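Local coordinates for shikimate dehydrogenase-like protein HI_0607 (Haemophilus influenzae, PDB 1NPY), which catalyses the NADP(+)-dependent oxidation of shikimate to 3-dehydroshikimate in vitro, though so weakly that shikimate may not be its biological substrate, at residues H125-A137 / Y149-Y163. Residues are numbered along the deposited sequence; the frame is centred on the assembly and turned at random.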
loop_
_atom_site.group_PDB
_atom_site.type_symbol
_atom_site.label_atom_id
_atom_site.label_comp_id
_atom_site.label_asym_id
_atom_site.label_seq_id
_atom_site.Cartn_x
_atom_site.Cartn_y
_atom_site.Cartn_z
ATOM N N HIS A 125 13.694 -1.484 6.545
ATOM C CA HIS A 125 13.634 -2.504 7.577
ATOM C C HIS A 125 12.403 -3.358 7.310
ATOM O O HIS A 125 11.267 -2.922 7.462
ATOM C CB HIS A 125 13.573 -1.854 8.962
ATOM C CG HIS A 125 13.745 -2.803 10.106
ATOM N ND1 HIS A 125 13.719 -2.382 11.420
ATOM C CD2 HIS A 125 14.038 -4.123 10.144
ATOM C CE1 HIS A 125 13.953 -3.410 12.218
ATOM N NE2 HIS A 125 14.140 -4.483 11.467
ATOM N N GLY A 126 12.646 -4.605 6.924
ATOM C CA GLY A 126 11.602 -5.592 6.734
ATOM C C GLY A 126 11.708 -6.255 5.374
ATOM O O GLY A 126 12.379 -5.754 4.479
ATOM N N SER A 127 11.079 -7.418 5.235
ATOM C CA SER A 127 11.181 -8.196 4.004
ATOM C C SER A 127 9.828 -8.705 3.554
ATOM O O SER A 127 9.762 -9.450 2.581
ATOM C CB SER A 127 12.174 -9.354 4.149
ATOM O OG SER A 127 11.705 -10.301 5.096
ATOM N N GLY A 128 8.795 -8.329 4.297
ATOM C CA GLY A 128 7.445 -8.829 4.106
ATOM C C GLY A 128 6.493 -7.661 4.025
ATOM O O GLY A 128 6.895 -6.495 4.090
ATOM N N GLY A 129 5.212 -7.996 3.905
ATOM C CA GLY A 129 4.160 -7.004 3.809
ATOM C C GLY A 129 4.471 -6.173 2.584
ATOM O O GLY A 129 4.569 -6.617 1.448
ATOM N N MET A 130 4.644 -4.892 2.855
ATOM C CA MET A 130 4.760 -3.925 1.783
ATOM C C MET A 130 6.191 -3.810 1.305
ATOM O O MET A 130 6.464 -2.923 0.518
ATOM C CB MET A 130 4.300 -2.603 2.389
ATOM C CG MET A 130 2.839 -2.616 2.646
ATOM S SD MET A 130 2.242 -1.938 1.100
ATOM C CE MET A 130 2.151 -0.322 1.637
ATOM N N ALA A 131 7.114 -4.633 1.812
ATOM C CA ALA A 131 8.530 -4.484 1.466
ATOM C C ALA A 131 8.765 -4.472 -0.032
ATOM O O ALA A 131 9.475 -3.620 -0.567
ATOM C CB ALA A 131 9.355 -5.591 2.085
ATOM N N LYS A 132 8.175 -5.446 -0.719
ATOM C CA LYS A 132 8.431 -5.554 -2.145
ATOM C C LYS A 132 7.951 -4.311 -2.895
ATOM O O LYS A 132 8.699 -3.738 -3.681
ATOM C CB LYS A 132 7.828 -6.871 -2.648
ATOM C CG LYS A 132 8.433 -7.443 -3.895
ATOM C CD LYS A 132 7.733 -8.785 -4.171
ATOM C CE LYS A 132 8.192 -9.407 -5.463
ATOM N NZ LYS A 132 7.508 -10.725 -5.570
ATOM N N ALA A 133 6.752 -3.821 -2.590
ATOM C CA ALA A 133 6.197 -2.608 -3.183
ATOM C C ALA A 133 7.076 -1.396 -2.895
ATOM O O ALA A 133 7.388 -0.639 -3.798
ATOM C CB ALA A 133 4.806 -2.336 -2.655
ATOM N N VAL A 134 7.548 -1.258 -1.664
ATOM C CA VAL A 134 8.468 -0.183 -1.308
ATOM C C VAL A 134 9.786 -0.245 -2.093
ATOM O O VAL A 134 10.199 0.751 -2.706
ATOM C CB VAL A 134 8.696 -0.185 0.224
ATOM C CG1 VAL A 134 9.882 0.709 0.543
ATOM C CG2 VAL A 134 7.387 0.237 0.933
ATOM N N VAL A 135 10.440 -1.403 -2.080
ATOM C CA VAL A 135 11.726 -1.575 -2.735
ATOM C C VAL A 135 11.597 -1.301 -4.231
ATOM O O VAL A 135 12.441 -0.621 -4.828
ATOM C CB VAL A 135 12.331 -2.949 -2.439
ATOM C CG1 VAL A 135 13.608 -3.184 -3.249
ATOM C CG2 VAL A 135 12.626 -3.053 -0.959
ATOM N N ALA A 136 10.536 -1.826 -4.837
ATOM C CA ALA A 136 10.334 -1.639 -6.273
ATOM C C ALA A 136 10.026 -0.202 -6.645
ATOM O O ALA A 136 10.438 0.295 -7.702
ATOM C CB ALA A 136 9.213 -2.562 -6.764
ATOM N N ALA A 137 9.260 0.459 -5.784
ATOM C CA ALA A 137 8.928 1.858 -6.004
ATOM C C ALA A 137 10.169 2.737 -5.954
ATOM O O ALA A 137 10.336 3.647 -6.776
ATOM C CB ALA A 137 7.856 2.338 -5.038
ATOM N N TYR A 149 17.394 -4.247 5.344
ATOM C CA TYR A 149 17.700 -4.746 6.675
ATOM C C TYR A 149 16.566 -5.627 7.174
ATOM O O TYR A 149 15.442 -5.171 7.354
ATOM C CB TYR A 149 17.854 -3.524 7.596
ATOM C CG TYR A 149 17.973 -3.802 9.078
ATOM C CD1 TYR A 149 18.741 -4.851 9.555
ATOM C CD2 TYR A 149 17.330 -2.974 9.997
ATOM C CE1 TYR A 149 18.844 -5.093 10.924
ATOM C CE2 TYR A 149 17.424 -3.207 11.359
ATOM C CZ TYR A 149 18.176 -4.263 11.811
ATOM O OH TYR A 149 18.294 -4.491 13.160
ATOM N N ALA A 150 16.810 -6.915 7.373
ATOM C CA ALA A 150 15.695 -7.772 7.736
ATOM C C ALA A 150 16.197 -8.998 8.469
ATOM O O ALA A 150 17.312 -9.442 8.234
ATOM C CB ALA A 150 14.915 -8.220 6.516
ATOM N N ARG A 151 15.343 -9.504 9.344
ATOM C CA ARG A 151 15.694 -10.699 10.092
ATOM C C ARG A 151 15.546 -11.997 9.288
ATOM O O ARG A 151 16.257 -12.959 9.579
ATOM C CB ARG A 151 14.938 -10.724 11.417
ATOM C CG ARG A 151 13.439 -10.858 11.290
ATOM C CD ARG A 151 12.740 -10.906 12.638
ATOM N NE ARG A 151 11.300 -10.741 12.463
ATOM C CZ ARG A 151 10.468 -11.681 12.037
ATOM N NH1 ARG A 151 10.904 -12.908 11.769
ATOM N NH2 ARG A 151 9.172 -11.406 11.919
ATOM N N ASN A 152 14.647 -12.054 8.306
ATOM C CA ASN A 152 14.565 -13.179 7.376
ATOM C C ASN A 152 15.649 -13.046 6.308
ATOM O O ASN A 152 15.498 -12.306 5.335
ATOM C CB ASN A 152 13.186 -13.272 6.710
ATOM C CG ASN A 152 12.953 -14.609 6.000
ATOM O OD1 ASN A 152 11.898 -15.224 6.181
ATOM N ND2 ASN A 152 13.918 -15.074 5.210
ATOM N N VAL A 153 16.751 -13.762 6.504
ATOM C CA VAL A 153 17.935 -13.643 5.667
ATOM C C VAL A 153 17.699 -14.052 4.213
ATOM O O VAL A 153 18.162 -13.385 3.292
ATOM C CB VAL A 153 19.095 -14.478 6.265
ATOM C CG1 VAL A 153 20.264 -14.536 5.307
ATOM C CG2 VAL A 153 19.524 -13.921 7.620
ATOM N N LYS A 154 16.971 -15.140 3.980
ATOM C CA LYS A 154 16.863 -15.634 2.611
ATOM C C LYS A 154 15.951 -14.701 1.819
ATOM O O LYS A 154 16.240 -14.376 0.675
ATOM C CB LYS A 154 16.362 -17.085 2.563
ATOM C CG LYS A 154 17.493 -18.115 2.705
ATOM C CD LYS A 154 17.081 -19.495 2.193
ATOM C CE LYS A 154 18.261 -20.443 2.060
ATOM N NZ LYS A 154 18.610 -20.746 0.644
ATOM N N THR A 155 14.846 -14.292 2.431
ATOM C CA THR A 155 13.908 -13.384 1.773
ATOM C C THR A 155 14.539 -12.015 1.601
ATOM O O THR A 155 14.391 -11.379 0.557
ATOM C CB THR A 155 12.606 -13.267 2.581
ATOM O OG1 THR A 155 12.053 -14.570 2.807
ATOM C CG2 THR A 155 11.539 -12.530 1.783
ATOM N N GLY A 156 15.251 -11.549 2.621
ATOM C CA GLY A 156 16.022 -10.321 2.490
ATOM C C GLY A 156 17.005 -10.317 1.339
ATOM O O GLY A 156 17.057 -9.364 0.568
ATOM N N GLN A 157 17.787 -11.386 1.219
ATOM C CA GLN A 157 18.813 -11.517 0.187
ATOM C C GLN A 157 18.136 -11.585 -1.185
ATOM O O GLN A 157 18.605 -10.979 -2.160
ATOM C CB GLN A 157 19.637 -12.784 0.458
ATOM C CG GLN A 157 20.722 -12.622 1.524
ATOM C CD GLN A 157 21.283 -13.953 2.011
ATOM O OE1 GLN A 157 20.618 -14.996 1.955
ATOM N NE2 GLN A 157 22.498 -13.902 2.535
ATOM N N TYR A 158 17.007 -12.287 -1.236
ATOM C CA TYR A 158 16.221 -12.415 -2.471
ATOM C C TYR A 158 15.760 -11.061 -3.000
ATOM O O TYR A 158 15.913 -10.729 -4.177
ATOM C CB TYR A 158 15.002 -13.316 -2.243
ATOM C CG TYR A 158 14.010 -13.333 -3.378
ATOM C CD1 TYR A 158 14.371 -13.787 -4.634
ATOM C CD2 TYR A 158 12.697 -12.883 -3.202
ATOM C CE1 TYR A 158 13.466 -13.788 -5.686
ATOM C CE2 TYR A 158 11.780 -12.904 -4.249
ATOM C CZ TYR A 158 12.175 -13.359 -5.486
ATOM O OH TYR A 158 11.313 -13.377 -6.562
ATOM N N LEU A 159 15.175 -10.272 -2.105
ATOM C CA LEU A 159 14.675 -8.949 -2.469
ATOM C C LEU A 159 15.771 -8.035 -2.961
ATOM O O LEU A 159 15.619 -7.366 -3.980
ATOM C CB LEU A 159 14.008 -8.290 -1.261
ATOM C CG LEU A 159 12.603 -8.758 -0.943
ATOM C CD1 LEU A 159 12.082 -7.878 0.188
ATOM C CD2 LEU A 159 11.784 -8.661 -2.233
ATOM N N ALA A 160 16.890 -8.013 -2.239
ATOM C CA ALA A 160 18.077 -7.320 -2.702
ATOM C C ALA A 160 18.557 -7.790 -4.074
ATOM O O ALA A 160 18.829 -6.960 -4.942
ATOM C CB ALA A 160 19.198 -7.433 -1.672
ATOM N N ALA A 161 18.663 -9.103 -4.284
ATOM C CA ALA A 161 19.128 -9.632 -5.571
ATOM C C ALA A 161 18.155 -9.317 -6.695
ATOM O O ALA A 161 18.553 -8.893 -7.783
ATOM C CB ALA A 161 19.366 -11.137 -5.476
ATOM N N LEU A 162 16.865 -9.358 -6.382
ATOM C CA LEU A 162 15.839 -9.195 -7.412
ATOM C C LEU A 162 15.831 -7.766 -7.917
ATOM O O LEU A 162 15.660 -7.510 -9.112
ATOM C CB LEU A 162 14.467 -9.598 -6.855
ATOM C CG LEU A 162 13.271 -9.658 -7.802
ATOM C CD1 LEU A 162 13.429 -10.805 -8.762
ATOM C CD2 LEU A 162 11.984 -9.842 -7.027
ATOM N N TYR A 163 15.987 -6.823 -6.991
ATOM C CA TYR A 163 16.008 -5.407 -7.343
ATOM C C TYR A 163 17.399 -4.775 -7.440
ATOM O O TYR A 163 17.501 -3.570 -7.636
ATOM C CB TYR A 163 15.086 -4.608 -6.409
ATOM C CG TYR A 163 13.653 -5.051 -6.573
ATOM C CD1 TYR A 163 12.900 -4.630 -7.648
ATOM C CD2 TYR A 163 13.091 -5.955 -5.706
ATOM C CE1 TYR A 163 11.602 -5.050 -7.831
ATOM C CE2 TYR A 163 11.797 -6.392 -5.875
ATOM C CZ TYR A 163 11.056 -5.931 -6.938
ATOM O OH TYR A 163 9.764 -6.375 -7.101
HETATM O O HOH W 1 12.251 -10.223 7.778
#
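His125 and Tyr149 end neighbouring parallel strands of the Rossmann-type NADP-binding domain, and their rings form an offset stack, centroids 4.2 Å apart and planes inclined by 25°. Both side chains extend the same way, each with CG anti to its own N, which sets Tyr149 CE2 over the centre of the imidazole. One residue on, Gly126 N donates to Tyr149 O (2.9 Å, 152° at the hydrogen), continuing the strand pairing into the glycine-rich turn. That turn, Gly126 to Met130, probably binds NADP(+), as does Lys154 on the facing helix. Ser127 leans over the start of helix 153-163: Ser127 CB meets Ala150 CB at 3.8 Å, and Thr155 CG2 and Leu159 CD1 lie against the Ser127 carbonyl O. Farther along, helices 131-137 and 153-163 run side by side at 28°, 10.6 Å between axes. Leu159 reaches Ala131 CB with CD1 and Lys132 CG with CD2, while the Tyr163 ring is met by Val135 CG1 and, at CE1, by Ala136 CB (3.6 Å). In the second shell, Ala197 O accepts from His125 ND1, which holds the imidazole in its rotation, and Ala83 O accepts from Tyr163 OH at the far end of the phenol. At the N-cap of helix 153-163, a water joins the segments, 2.7 Å from Ser127 OG and accepting from Asn152 N at 3.1 Å.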